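Local coordinates for protein aminopeptidase (Aneurinibacillus sp. AM-1, PDB 5IB9) that probably removes amino-terminal residues from peptides as a zinc-dependent M28-family aminopeptidase that also carries a protease-associated domain, at residues A[93-98]-A[115-120]; A[97-102]-A[176-181]. All coordinates share one frame; numbering follows the deposited sequence.

Contact 1. Residues A[93-98]-A[115-120]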
loop_
_atom_site.group_PDB
_atom_site.type_symbol
_atom_site.label_atom_id
_atom_site.label_comp_id
_atom_site.label_asym_id
_atom_site.label_seq_id
_atom_site.Cartn_x
_atom_site.Cartn_y
_atom_site.Cartn_z
ATOM N N VAL A 93 12.419 23.379 -21.259
ATOM C CA VAL A 93 13.831 23.158 -21.505
ATOM C C VAL A 93 14.115 23.189 -23.007
ATOM O O VAL A 93 13.387 22.617 -23.816
ATOM C CB VAL A 93 14.329 21.856 -20.817
ATOM C CG1 VAL A 93 13.461 20.689 -21.210
ATOM C CG2 VAL A 93 15.788 21.586 -21.151
ATOM N N THR A 94 15.150 23.957 -23.355
ATOM C CA THR A 94 15.673 24.030 -24.722
ATOM C C THR A 94 17.093 23.573 -24.588
ATOM O O THR A 94 17.862 24.157 -23.798
ATOM C CB THR A 94 15.626 25.492 -25.256
ATOM O OG1 THR A 94 14.274 25.785 -25.604
ATOM C CG2 THR A 94 16.532 25.696 -26.534
ATOM N N ALA A 95 17.457 22.494 -25.310
ATOM C CA ALA A 95 18.779 21.920 -25.142
ATOM C C ALA A 95 19.102 20.922 -26.208
ATOM O O ALA A 95 18.253 20.608 -27.018
ATOM C CB ALA A 95 18.957 21.267 -23.791
ATOM N N GLU A 96 20.359 20.459 -26.215
ATOM C CA GLU A 96 20.782 19.483 -27.224
ATOM C C GLU A 96 19.998 18.167 -27.055
ATOM O O GLU A 96 19.728 17.758 -25.938
ATOM C CB GLU A 96 22.268 19.173 -27.104
ATOM C CG GLU A 96 22.725 18.391 -28.321
ATOM C CD GLU A 96 24.148 17.926 -28.215
ATOM O OE1 GLU A 96 24.863 18.250 -27.244
ATOM O OE2 GLU A 96 24.577 17.231 -29.133
ATOM N N LEU A 97 19.598 17.592 -28.170
ATOM C CA LEU A 97 18.930 16.257 -28.238
ATOM C C LEU A 97 19.921 15.156 -28.456
ATOM O O LEU A 97 20.718 15.212 -29.396
ATOM C CB LEU A 97 17.853 16.338 -29.340
ATOM C CG LEU A 97 16.989 15.084 -29.471
ATOM C CD1 LEU A 97 16.012 15.081 -28.264
ATOM C CD2 LEU A 97 16.229 15.113 -30.838
ATOM N N VAL A 98 19.872 14.115 -27.616
ATOM C CA VAL A 98 20.857 13.036 -27.620
ATOM C C VAL A 98 20.106 11.731 -27.701
ATOM O O VAL A 98 19.262 11.429 -26.805
ATOM C CB VAL A 98 21.778 12.993 -26.332
ATOM C CG1 VAL A 98 22.826 11.907 -26.468
ATOM C CG2 VAL A 98 22.423 14.350 -26.110
ATOM N N GLY A 115 21.806 18.211 -18.581
ATOM C CA GLY A 115 21.302 19.452 -19.154
ATOM C C GLY A 115 20.632 19.245 -20.510
ATOM O O GLY A 115 20.026 20.170 -21.038
ATOM N N LYS A 116 20.644 18.013 -21.004
ATOM C CA LYS A 116 20.183 17.724 -22.357
ATOM C C LYS A 116 18.849 16.968 -22.411
ATOM O O LYS A 116 18.273 16.654 -21.366
ATOM C CB LYS A 116 21.291 16.942 -23.027
ATOM C CG LYS A 116 22.592 17.853 -23.239
ATOM C CD LYS A 116 23.760 17.026 -23.784
ATOM C CE LYS A 116 25.051 17.860 -23.762
ATOM N NZ LYS A 116 24.873 19.268 -24.334
ATOM N N ILE A 117 18.341 16.695 -23.630
ATOM C CA ILE A 117 17.024 16.053 -23.759
ATOM C C ILE A 117 17.323 14.711 -24.353
ATOM O O ILE A 117 18.074 14.646 -25.343
ATOM C CB ILE A 117 16.094 16.858 -24.695
ATOM C CG1 ILE A 117 15.776 18.203 -24.052
ATOM C CG2 ILE A 117 14.807 16.109 -24.953
ATOM C CD1 ILE A 117 15.195 19.187 -25.067
ATOM N N ALA A 118 16.831 13.599 -23.758
ATOM C CA ALA A 118 17.099 12.288 -24.312
ATOM C C ALA A 118 16.053 11.882 -25.334
ATOM O O ALA A 118 14.896 12.115 -25.106
ATOM C CB ALA A 118 17.148 11.261 -23.219
ATOM N N LEU A 119 16.481 11.320 -26.469
ATOM C CA LEU A 119 15.578 10.718 -27.442
ATOM C C LEU A 119 15.702 9.232 -27.265
ATOM O O LEU A 119 16.809 8.680 -27.320
ATOM C CB LEU A 119 16.044 11.062 -28.861
ATOM C CG LEU A 119 15.068 10.592 -29.965
ATOM C CD1 LEU A 119 13.723 11.356 -30.058
ATOM C CD2 LEU A 119 15.804 10.708 -31.328
ATOM N N ILE A 120 14.552 8.571 -27.057
ATOM C CA ILE A 120 14.589 7.197 -26.632
ATOM C C ILE A 120 13.501 6.505 -27.404
ATOM O O ILE A 120 12.386 7.067 -27.583
ATOM C CB ILE A 120 14.211 7.042 -25.131
ATOM C CG1 ILE A 120 15.113 7.880 -24.216
ATOM C CG2 ILE A 120 14.302 5.571 -24.760
ATOM C CD1 ILE A 120 14.834 7.716 -22.673
HETATM O O HOH W 1 22.422 21.431 -24.345
#
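E96 and K116 lie side by side and point the same way from neighbouring strands. The E96 chain is extended, with CG anti to the backbone N (chi1 -169°). K116 runs alongside it and bends only at its last torsion, which turns NZ onto the carboxylate. The salt bridge is 3.1 Å from K116 NZ to E96 OE1, and OE1 offers its anti lone pair, the one away from OE2. Water 1 accepts from E96 N and, weakly, from K116 NZ. V98 crosses the aliphatic part of the lysine, with its CG2 3.8 Å from K116 CD. With an alanine at K116, E96 would probably lose this charge partner, and V98 CG2 the methylene it rests on.

L97 and I117 occupy the other face. L97 CD1 comes down on I117 CG2 at 3.7 Å and also reaches L119 CB. At the start of the pair, A95 CB sits 3.2 Å from G115 O, and A95 and V93 border I117 CG1.

The backbones zip these side chains together. I117 N donates to E96 O at 2.9 Å, and V98 N donates to I117 O at 2.9 Å. L119 N donates to V98 O at 2.8 Å. Strand 187-210 flanks strand 91-99 on its other edge, and strand 141-145 follows 117-121. Parallel pairing of strands 91-99 and 117-121, joined through the short helix 105-109, forms part of the sheet of the protease-associated (PA) domain.

Contact 2. Residues A[97-102]-A[176-181]; sequences LVYVGL and ALAANL
Strand 97-99 and helix 176-181 cross almost at a right angle (88°), with their axes 8.5 Å apart at closest approach. No hydrogen bond joins the two segments. L181 is wedged between L97 and Y99. Its CD1 lies 3.9 Å from L97 CD2 and 3.9 Å from Y99 CB, so one methyl serves both strand residues. The other methyl, L181 CD2, turns to the backbone and stands 3.5 Å from L97 O. CG of L181 is anti to its carbonyl carbon (chi1 -63°), a setting that carries both methyls to the strand. One turn earlier on the helix, L177 CD2 meets L97 CD2 at 4.1 Å. The side chains of L177 and L181 both cross that of L97 at about a right angle.

This is a helix laid across the face of a beta-sheet in the PA domain. L97, L177 and L181 all touch I187 of strand 187-210, and L97 also touches I143 of strand 141-145. The contact lies away from the zinc ions and the bound inhibitor.

Y99 closes the contact with its ring. Its CG is anti to the backbone N, and the ring reaches the helix beside A178. The methyl of A178 sits over one face in a CH-pi contact, 4.2 Å from the centroid and 23° off the ring normal. It is displaced toward the rim, nearest CD1 and CE1. The opposite face is covered by the backbone of G101, whose N lies 3.4 Å above the plane and over the ring centre. Y145 touches both Y99 and A178.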
loop_
_atom_site.group_PDB
_atom_site.type_symbol
_atom_site.label_atom_id
_atom_site.label_comp_id
_atom_site.label_asym_id
_atom_site.label_seq_id
_atom_site.Cartn_x
_atom_site.Cartn_y
_atom_site.Cartn_z
ATOM N N LEU A 97 19.598 17.592 -28.170
ATOM C CA LEU A 97 18.930 16.257 -28.238
ATOM C C LEU A 97 19.921 15.156 -28.456
ATOM O O LEU A 97 20.718 15.212 -29.396
ATOM C CB LEU A 97 17.853 16.338 -29.340
ATOM C CG LEU A 97 16.989 15.084 -29.471
ATOM C CD1 LEU A 97 16.012 15.081 -28.264
ATOM C CD2 LEU A 97 16.229 15.113 -30.838
ATOM N N VAL A 98 19.872 14.115 -27.616
ATOM C CA VAL A 98 20.857 13.036 -27.620
ATOM C C VAL A 98 20.106 11.731 -27.701
ATOM O O VAL A 98 19.262 11.429 -26.805
ATOM C CB VAL A 98 21.778 12.993 -26.332
ATOM C CG1 VAL A 98 22.826 11.907 -26.468
ATOM C CG2 VAL A 98 22.423 14.350 -26.110
ATOM N N TYR A 99 20.422 10.975 -28.742
ATOM C CA TYR A 99 19.849 9.626 -28.925
ATOM C C TYR A 99 20.501 8.624 -28.011
ATOM O O TYR A 99 21.730 8.444 -28.017
ATOM C CB TYR A 99 19.990 9.194 -30.378
ATOM C CG TYR A 99 19.600 7.771 -30.679
ATOM C CD1 TYR A 99 18.280 7.322 -30.451
ATOM C CD2 TYR A 99 20.544 6.870 -31.152
ATOM C CE1 TYR A 99 17.896 6.004 -30.733
ATOM C CE2 TYR A 99 20.187 5.552 -31.454
ATOM C CZ TYR A 99 18.855 5.130 -31.245
ATOM O OH TYR A 99 18.530 3.832 -31.542
ATOM N N VAL A 100 19.677 7.947 -27.196
ATOM C CA VAL A 100 20.241 6.961 -26.270
ATOM C C VAL A 100 19.607 5.591 -26.432
ATOM O O VAL A 100 19.456 4.867 -25.443
ATOM C CB VAL A 100 20.181 7.385 -24.797
ATOM C CG1 VAL A 100 21.053 8.633 -24.547
ATOM C CG2 VAL A 100 18.734 7.611 -24.378
ATOM N N GLY A 101 19.227 5.244 -27.662
ATOM C CA GLY A 101 18.805 3.861 -27.923
ATOM C C GLY A 101 17.499 3.578 -27.221
ATOM O O GLY A 101 16.587 4.386 -27.296
ATOM N N LEU A 102 17.388 2.398 -26.608
ATOM C CA LEU A 102 16.159 2.005 -25.854
ATOM C C LEU A 102 16.134 2.567 -24.421
ATOM O O LEU A 102 15.141 2.407 -23.704
ATOM C CB LEU A 102 15.987 0.469 -25.805
ATOM C CG LEU A 102 15.545 -0.443 -26.951
ATOM C CD1 LEU A 102 14.617 0.199 -28.017
ATOM C CD2 LEU A 102 16.768 -1.201 -27.567
ATOM N N ALA A 176 13.329 9.307 -37.791
ATOM C CA ALA A 176 13.991 10.252 -38.647
ATOM C C ALA A 176 15.009 11.048 -37.814
ATOM O O ALA A 176 16.171 11.262 -38.252
ATOM C CB ALA A 176 12.971 11.179 -39.272
ATOM N N LEU A 177 14.561 11.522 -36.639
ATOM C CA LEU A 177 15.464 12.187 -35.696
ATOM C C LEU A 177 16.605 11.265 -35.293
ATOM O O LEU A 177 17.814 11.702 -35.285
ATOM C CB LEU A 177 14.675 12.738 -34.469
ATOM C CG LEU A 177 13.947 14.067 -34.690
ATOM C CD1 LEU A 177 12.883 14.253 -33.556
ATOM C CD2 LEU A 177 14.853 15.249 -34.731
ATOM N N ALA A 178 16.303 10.006 -34.993
ATOM C CA ALA A 178 17.325 9.071 -34.570
ATOM C C ALA A 178 18.308 8.881 -35.734
ATOM O O ALA A 178 19.480 8.731 -35.467
ATOM C CB ALA A 178 16.746 7.738 -34.143
ATOM N N ALA A 179 17.809 8.860 -36.989
ATOM C CA ALA A 179 18.681 8.618 -38.150
ATOM C C ALA A 179 19.691 9.787 -38.231
ATOM O O ALA A 179 20.929 9.552 -38.344
ATOM C CB ALA A 179 17.855 8.490 -39.507
ATOM N N ASN A 180 19.164 11.002 -38.183
ATOM C CA ASN A 180 19.997 12.218 -38.254
ATOM C C ASN A 180 21.007 12.287 -37.130
ATOM O O ASN A 180 22.181 12.631 -37.333
ATOM C CB ASN A 180 19.147 13.465 -38.335
ATOM C CG ASN A 180 18.297 13.484 -39.603
ATOM O OD1 ASN A 180 18.294 12.506 -40.349
ATOM N ND2 ASN A 180 17.586 14.576 -39.847
ATOM N N LEU A 181 20.590 11.917 -35.928
ATOM C CA LEU A 181 21.579 11.884 -34.821
ATOM C C LEU A 181 22.674 10.849 -35.066
ATOM O O LEU A 181 23.861 11.084 -34.834
ATOM C CB LEU A 181 20.908 11.675 -33.427
ATOM C CG LEU A 181 19.988 12.890 -33.178
ATOM C CD1 LEU A 181 18.923 12.571 -32.064
ATOM C CD2 LEU A 181 20.761 14.150 -32.731
#

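How the contacts relate
Both contacts use strand 91-99 and share L97 and V98, and their centres lie 10 Å apart. Contact 1 is made within the sheet and is partly buried. Backbone hydrogen bonds and a salt bridge carry it, with apolar side chains packed mainly on the L97 and I117 face. Contact 2 is made between sheet and helix and is the more buried of the two. It has no hydrogen bond across it and relies on leucines and a ring face. L97 joins them, because its CD1 methyl serves the neighbouring strand and its CD2 methyl the helix. Beyond the shared residues, L119 O probably accepts a hydrogen bond from V100 N, and I120 packs on V100.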